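Local coordinates for protein DMATS type aromatic prenyltransferase (Streptomyces coelicolor, PDB 6ZRZ) that probably transfers a dimethylallyl group from its diphosphate to C5 of the tryptophan indole, as a bacterial aromatic prenyltransferase of the ABBA-barrel fold, at residues A[181-186]-A[205-210]; A[307-312]-A[341-346]. One frame throughout, in Å; residues are numbered along the deposited sequence.

Interaction 1. Residues A[181-186]-A[205-210]; sequences SLPQGS and VYLRHD. With 6C7 (S-(3-methylbut-2-en-1-yl) trihydrogen thiodiphosphate), chain C.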
loop_
_atom_site.group_PDB
_atom_site.type_symbol
_atom_site.label_atom_id
_atom_site.label_comp_id
_atom_site.label_asym_id
_atom_site.label_seq_id
_atom_site.Cartn_x
_atom_site.Cartn_y
_atom_site.Cartn_z
ATOM N N SER A 181 10.694 -9.868 -18.625
ATOM C CA SER A 181 10.689 -10.819 -17.472
ATOM C C SER A 181 9.309 -10.931 -16.805
ATOM O O SER A 181 9.070 -11.956 -16.167
ATOM C CB SER A 181 11.721 -10.437 -16.420
ATOM O OG SER A 181 12.969 -11.071 -16.680
ATOM N N LEU A 182 8.466 -9.906 -16.894
ATOM C CA LEU A 182 7.184 -9.834 -16.140
ATOM C C LEU A 182 6.163 -10.793 -16.747
ATOM O O LEU A 182 6.119 -10.965 -17.963
ATOM C CB LEU A 182 6.659 -8.405 -16.204
ATOM C CG LEU A 182 7.549 -7.339 -15.579
ATOM C CD1 LEU A 182 7.057 -5.955 -15.937
ATOM C CD2 LEU A 182 7.641 -7.511 -14.076
ATOM N N PRO A 183 5.297 -11.436 -15.935
ATOM C CA PRO A 183 4.213 -12.241 -16.478
ATOM C C PRO A 183 3.166 -11.352 -17.163
ATOM O O PRO A 183 3.236 -10.142 -17.024
ATOM C CB PRO A 183 3.631 -12.953 -15.248
ATOM C CG PRO A 183 3.974 -12.040 -14.102
ATOM C CD PRO A 183 5.314 -11.430 -14.473
ATOM N N GLN A 184 2.237 -11.980 -17.883
ATOM C CA GLN A 184 1.035 -11.341 -18.481
ATOM C C GLN A 184 0.218 -10.738 -17.320
ATOM O O GLN A 184 0.154 -11.356 -16.255
ATOM C CB GLN A 184 0.295 -12.387 -19.349
ATOM C CG GLN A 184 -1.080 -11.969 -19.920
ATOM C CD GLN A 184 -1.612 -12.914 -21.009
ATOM O OE1 GLN A 184 -1.369 -14.130 -20.996
ATOM N NE2 GLN A 184 -2.360 -12.367 -21.965
ATOM N N GLY A 185 -0.306 -9.537 -17.507
ATOM C CA GLY A 185 -1.220 -8.883 -16.561
ATOM C C GLY A 185 -2.351 -8.216 -17.294
ATOM O O GLY A 185 -2.301 -8.192 -18.546
ATOM N N SER A 186 -3.340 -7.702 -16.572
ATOM C CA SER A 186 -4.489 -6.945 -17.128
ATOM C C SER A 186 -4.170 -5.438 -17.177
ATOM O O SER A 186 -4.930 -4.696 -17.767
ATOM C CB SER A 186 -5.749 -7.225 -16.333
ATOM O OG SER A 186 -5.795 -8.581 -15.887
ATOM N N VAL A 205 7.494 -3.045 -9.992
ATOM C CA VAL A 205 6.440 -3.018 -11.041
ATOM C C VAL A 205 5.249 -3.783 -10.495
ATOM O O VAL A 205 5.432 -4.954 -10.096
ATOM C CB VAL A 205 6.946 -3.633 -12.345
ATOM C CG1 VAL A 205 5.895 -3.547 -13.445
ATOM C CG2 VAL A 205 8.238 -2.980 -12.777
ATOM N N TYR A 206 4.076 -3.141 -10.477
ATOM C CA TYR A 206 2.809 -3.757 -10.055
ATOM C C TYR A 206 1.989 -4.111 -11.285
ATOM O O TYR A 206 1.934 -3.272 -12.262
ATOM C CB TYR A 206 2.029 -2.825 -9.135
ATOM C CG TYR A 206 2.688 -2.555 -7.821
ATOM C CD1 TYR A 206 2.238 -3.159 -6.672
ATOM C CD2 TYR A 206 3.775 -1.694 -7.716
ATOM C CE1 TYR A 206 2.827 -2.907 -5.439
ATOM C CE2 TYR A 206 4.385 -1.440 -6.486
ATOM C CZ TYR A 206 3.916 -2.055 -5.345
ATOM O OH TYR A 206 4.479 -1.830 -4.107
ATOM N N LEU A 207 1.416 -5.306 -11.280
ATOM C CA LEU A 207 0.498 -5.807 -12.331
ATOM C C LEU A 207 -0.876 -5.993 -11.719
ATOM O O LEU A 207 -0.971 -6.484 -10.592
ATOM C CB LEU A 207 0.960 -7.175 -12.832
ATOM C CG LEU A 207 2.044 -7.242 -13.897
ATOM C CD1 LEU A 207 3.007 -6.102 -13.846
ATOM C CD2 LEU A 207 2.796 -8.564 -13.764
ATOM N N ARG A 208 -1.905 -5.694 -12.454
ATOM C CA ARG A 208 -3.271 -6.037 -12.059
ATOM C C ARG A 208 -3.593 -7.398 -12.672
ATOM O O ARG A 208 -3.178 -7.641 -13.794
ATOM C CB ARG A 208 -4.221 -4.952 -12.533
ATOM C CG ARG A 208 -5.646 -5.146 -12.081
ATOM C CD ARG A 208 -6.508 -4.052 -12.666
ATOM N NE ARG A 208 -7.053 -4.463 -13.940
ATOM C CZ ARG A 208 -7.024 -3.760 -15.084
ATOM N NH1 ARG A 208 -7.612 -4.264 -16.159
ATOM N NH2 ARG A 208 -6.449 -2.554 -15.151
ATOM N N HIS A 209 -4.359 -8.234 -11.979
ATOM C CA HIS A 209 -4.744 -9.575 -12.476
ATOM C C HIS A 209 -6.244 -9.743 -12.324
ATOM O O HIS A 209 -6.692 -9.958 -11.246
ATOM C CB HIS A 209 -3.966 -10.664 -11.741
ATOM C CG HIS A 209 -2.490 -10.528 -11.853
ATOM N ND1 HIS A 209 -1.810 -10.866 -12.986
ATOM C CD2 HIS A 209 -1.579 -10.081 -10.982
ATOM C CE1 HIS A 209 -0.540 -10.640 -12.801
ATOM N NE2 HIS A 209 -0.370 -10.169 -11.587
ATOM N N ASP A 210 -7.001 -9.552 -13.386
ATOM C CA ASP A 210 -8.464 -9.727 -13.319
ATOM C C ASP A 210 -8.791 -11.212 -13.265
ATOM O O ASP A 210 -8.149 -11.956 -14.010
ATOM C CB ASP A 210 -9.140 -9.102 -14.529
ATOM C CG ASP A 210 -8.938 -7.598 -14.638
ATOM O OD1 ASP A 210 -8.506 -6.974 -13.648
ATOM O OD2 ASP A 210 -9.158 -7.095 -15.712
HETATM O O4 6C7 C . 7.687 -4.535 -0.563
HETATM P P1 6C7 C . 6.956 -3.364 0.309
HETATM O O6 6C7 C . 6.393 -3.858 1.582
HETATM O O5 6C7 C . 8.100 -2.223 0.547
HETATM O O2 6C7 C . 5.876 -2.618 -0.655
HETATM P P3 6C7 C . 4.279 -2.652 -0.372
HETATM O O8 6C7 C . 3.921 -4.212 -0.553
HETATM O O7 6C7 C . 3.856 -2.166 0.961
HETATM S S9 6C7 C . 3.503 -1.793 -1.763
HETATM C C10 6C7 C . 1.755 -2.007 -1.382
HETATM C C11 6C7 C . 1.172 -0.570 -1.472
HETATM C C12 6C7 C . 0.518 -0.028 -2.764
HETATM C C13 6C7 C . -0.016 1.388 -2.784
HETATM C C14 6C7 C . 0.409 -0.850 -4.049
#
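Ser-186 and Arg-208 join a loop to a barrel strand through two hydrogen bonds, continued by apolar packing toward Leu-182: the 181-186 loop, between helix 162-175 and strand 191-195, lies along the outer side of strand 202-209. The amide N of Ser-186 donates to the carbonyl O of Arg-208 at 2.8 Å, and the amide N of Asp-210 donates to Ser-186 OG at 2.9 Å, nearly straight at 174°. Ser-186 thus uses both backbone and hydroxyl to hold the strand end. Arg-208 extends with CG anti to the backbone N, then bends at chi3 (91°), which brings its guanidinium side-on to Asp-210: NE meets OD1 at 2.9 Å and NH1 meets OD2 at 3.3 Å, each nearly in the guanidinium plane. This two-point salt bridge fixes the rotation of the group, and the Ser-186 carbonyl lies over one of its faces. Further back, the Pro-183 ring rests against Leu-207, CG to CD2 3.7 Å, and Leu-182 CD1 reaches Val-205 CG1 at 3.7 Å. The Gln-184 carbonyl O sits at the edge of the His-209 ring, in plane, 3.6 Å from CE1, while NE2 of that ring is hydrogen-bonded to Ser-256 on the adjoining strand. Tyr-206 leaves the opposite face of the strand and lines the pocket of the thiodiphosphate analogue, which Arg-79, Arg-202, Tyr-274 and Arg-338 also bind. A strand with its outer residues packed and an inner tyrosine at the prenyl donor is characteristic of the ABBA prenyltransferase barrel.

Interaction 2. Residues A[307-312]-A[341-346]; sequences RALAAL and AYLSSE. With 6C7 (S-(3-methylbut-2-en-1-yl) trihydrogen thiodiphosphate), chain C.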
loop_
_atom_site.group_PDB
_atom_site.type_symbol
_atom_site.label_atom_id
_atom_site.label_comp_id
_atom_site.label_asym_id
_atom_site.label_seq_id
_atom_site.Cartn_x
_atom_site.Cartn_y
_atom_site.Cartn_z
ATOM N N ARG A 307 -4.650 -6.215 17.943
ATOM C CA ARG A 307 -4.526 -4.942 18.673
ATOM C C ARG A 307 -4.569 -3.770 17.688
ATOM O O ARG A 307 -5.090 -2.708 18.058
ATOM C CB ARG A 307 -3.242 -4.926 19.498
ATOM C CG ARG A 307 -3.281 -5.866 20.690
ATOM C CD ARG A 307 -2.002 -5.752 21.492
ATOM N NE ARG A 307 -1.119 -6.878 21.271
ATOM C CZ ARG A 307 0.216 -6.824 21.229
ATOM N NH1 ARG A 307 0.858 -5.663 21.339
ATOM N NH2 ARG A 307 0.904 -7.941 21.042
ATOM N N ALA A 308 -4.011 -3.953 16.497
ATOM C CA ALA A 308 -3.920 -2.906 15.459
ATOM C C ALA A 308 -5.328 -2.443 15.055
ATOM O O ALA A 308 -5.557 -1.229 14.919
ATOM C CB ALA A 308 -3.154 -3.463 14.302
ATOM N N LEU A 309 -6.264 -3.368 14.899
ATOM C CA LEU A 309 -7.658 -3.009 14.497
ATOM C C LEU A 309 -8.328 -2.172 15.591
ATOM O O LEU A 309 -8.964 -1.131 15.253
ATOM C CB LEU A 309 -8.445 -4.275 14.178
ATOM C CG LEU A 309 -8.471 -4.644 12.703
ATOM C CD1 LEU A 309 -7.084 -4.963 12.173
ATOM C CD2 LEU A 309 -9.428 -5.805 12.450
ATOM N N ALA A 310 -8.162 -2.544 16.858
ATOM C CA ALA A 310 -8.757 -1.811 17.993
ATOM C C ALA A 310 -8.142 -0.419 18.077
ATOM O O ALA A 310 -8.854 0.508 18.525
ATOM C CB ALA A 310 -8.585 -2.582 19.295
ATOM N N ALA A 311 -6.872 -0.265 17.678
ATOM C CA ALA A 311 -6.151 1.022 17.687
ATOM C C ALA A 311 -6.752 1.965 16.634
ATOM O O ALA A 311 -6.867 3.184 16.907
ATOM C CB ALA A 311 -4.687 0.787 17.453
ATOM N N LEU A 312 -7.143 1.439 15.478
ATOM C CA LEU A 312 -7.634 2.274 14.347
ATOM C C LEU A 312 -9.072 2.702 14.561
ATOM O O LEU A 312 -9.405 3.827 14.124
ATOM C CB LEU A 312 -7.489 1.498 13.040
ATOM C CG LEU A 312 -6.046 1.290 12.615
ATOM C CD1 LEU A 312 -5.962 0.411 11.387
ATOM C CD2 LEU A 312 -5.351 2.625 12.374
ATOM N N ALA A 341 -0.549 -6.908 6.217
ATOM C CA ALA A 341 -1.950 -6.482 6.316
ATOM C C ALA A 341 -2.009 -4.977 6.094
ATOM O O ALA A 341 -1.252 -4.216 6.735
ATOM C CB ALA A 341 -2.528 -6.891 7.640
ATOM N N TYR A 342 -2.811 -4.586 5.126
ATOM C CA TYR A 342 -3.102 -3.190 4.770
ATOM C C TYR A 342 -4.356 -2.796 5.512
ATOM O O TYR A 342 -5.383 -3.477 5.365
ATOM C CB TYR A 342 -3.186 -3.070 3.253
ATOM C CG TYR A 342 -1.869 -3.390 2.634
ATOM C CD1 TYR A 342 -0.941 -2.395 2.348
ATOM C CD2 TYR A 342 -1.484 -4.727 2.462
ATOM C CE1 TYR A 342 0.333 -2.718 1.876
ATOM C CE2 TYR A 342 -0.248 -5.047 1.934
ATOM C CZ TYR A 342 0.672 -4.046 1.673
ATOM O OH TYR A 342 1.905 -4.393 1.188
ATOM N N LEU A 343 -4.274 -1.723 6.269
ATOM C CA LEU A 343 -5.273 -1.347 7.300
ATOM C C LEU A 343 -5.803 0.038 6.986
ATOM O O LEU A 343 -4.966 1.024 6.926
ATOM C CB LEU A 343 -4.633 -1.372 8.677
ATOM C CG LEU A 343 -3.967 -2.692 9.090
ATOM C CD1 LEU A 343 -3.304 -2.562 10.447
ATOM C CD2 LEU A 343 -4.956 -3.834 9.079
ATOM N N SER A 344 -7.099 0.140 6.855
ATOM C CA SER A 344 -7.781 1.357 6.412
ATOM C C SER A 344 -7.906 2.346 7.565
ATOM O O SER A 344 -8.144 1.925 8.729
ATOM C CB SER A 344 -9.117 1.022 5.843
ATOM O OG SER A 344 -8.982 0.142 4.763
ATOM N N SER A 345 -7.773 3.616 7.261
ATOM C CA SER A 345 -8.030 4.714 8.223
ATOM C C SER A 345 -9.525 4.880 8.490
ATOM O O SER A 345 -9.897 5.052 9.664
ATOM C CB SER A 345 -7.398 5.989 7.756
ATOM O OG SER A 345 -7.845 7.048 8.580
ATOM N N GLU A 346 -10.372 4.817 7.451
ATOM C CA GLU A 346 -11.848 4.943 7.566
ATOM C C GLU A 346 -12.228 6.307 8.186
ATOM O O GLU A 346 -13.184 6.366 8.930
ATOM C CB GLU A 346 -12.410 3.774 8.391
ATOM C CG GLU A 346 -12.345 2.450 7.659
ATOM C CD GLU A 346 -13.163 1.317 8.289
ATOM O OE1 GLU A 346 -13.321 1.309 9.513
ATOM O OE2 GLU A 346 -13.619 0.453 7.543
HETATM O O4 6C7 C . 7.687 -4.535 -0.563
HETATM P P1 6C7 C . 6.956 -3.364 0.309
HETATM O O6 6C7 C . 6.393 -3.858 1.582
HETATM O O5 6C7 C . 8.100 -2.223 0.547
HETATM O O2 6C7 C . 5.876 -2.618 -0.655
HETATM P P3 6C7 C . 4.279 -2.652 -0.372
HETATM O O8 6C7 C . 3.921 -4.212 -0.553
HETATM O O7 6C7 C . 3.856 -2.166 0.961
HETATM S S9 6C7 C . 3.503 -1.793 -1.763
HETATM C C10 6C7 C . 1.755 -2.007 -1.382
HETATM C C11 6C7 C . 1.172 -0.570 -1.472
HETATM C C12 6C7 C . 0.518 -0.028 -2.764
HETATM C C13 6C7 C . -0.016 1.388 -2.784
HETATM C C14 6C7 C . 0.409 -0.850 -4.049
HETATM O O HOH W 1 -11.836 4.523 11.737
#
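Leu-343 meets three residues of helix 303-312 with different parts of its side chain, packing strand 338-344 against the helix. Its CG lies beside the backbone N (chi1 -56°) with chi2 extended, which directs CD1 to Ala-308 CB at 4.0 Å and CD2 to Leu-309 CD1 at 3.9 Å. Leu-312 brings CD1 to Leu-343 CB at 3.5 Å and lies roughly at right angles to that side chain. Leu-309 also crosses Leu-343 at about a right angle, its chi1 of -95° turned well off the staggered position. The axes of 307-312 and 341-344 run 18° from parallel, 9.6 Å apart at their closest. The neighbouring Tyr-342 turns to the other face of the strand, where the thiodiphosphate analogue lies; its OH is 2.7 Å from O8 of that ligand, and O7 lies in plane at the ring edge. Methyl CD1 of Leu-312 also comes near the carbonyl O of Ser-344, a buried oxygen with no partner in the model, whereas Ser-344 OG is hydrogen-bonded to Gly-322. Polar links gather at the helix end, including a water donating to Ser-345 O and weakly to Leu-312 O; the leucine and alanine contacts themselves are apolar, a hydrophobic hold.

Overall arrangement
Interaction 1 comes wholly earlier in the sequence than interaction 2, and their centres lie 28 Å apart, with the middle of the chain between them. Both reach the same closed antiparallel sheet of ten strands: 202-209 is its sixth strand and 338-344 its last, which pairs with the first, 64-70. A loop covers the outside of one strand and helix 303-312 that of the other. From the inner face of each, a tyrosine reaches the same thiodiphosphate analogue; the nearest atoms of the two contacts are about 6 Å apart and do not touch. Both strands thus contribute a tyrosine to the one donor pocket, consistent with chemistry inside the barrel.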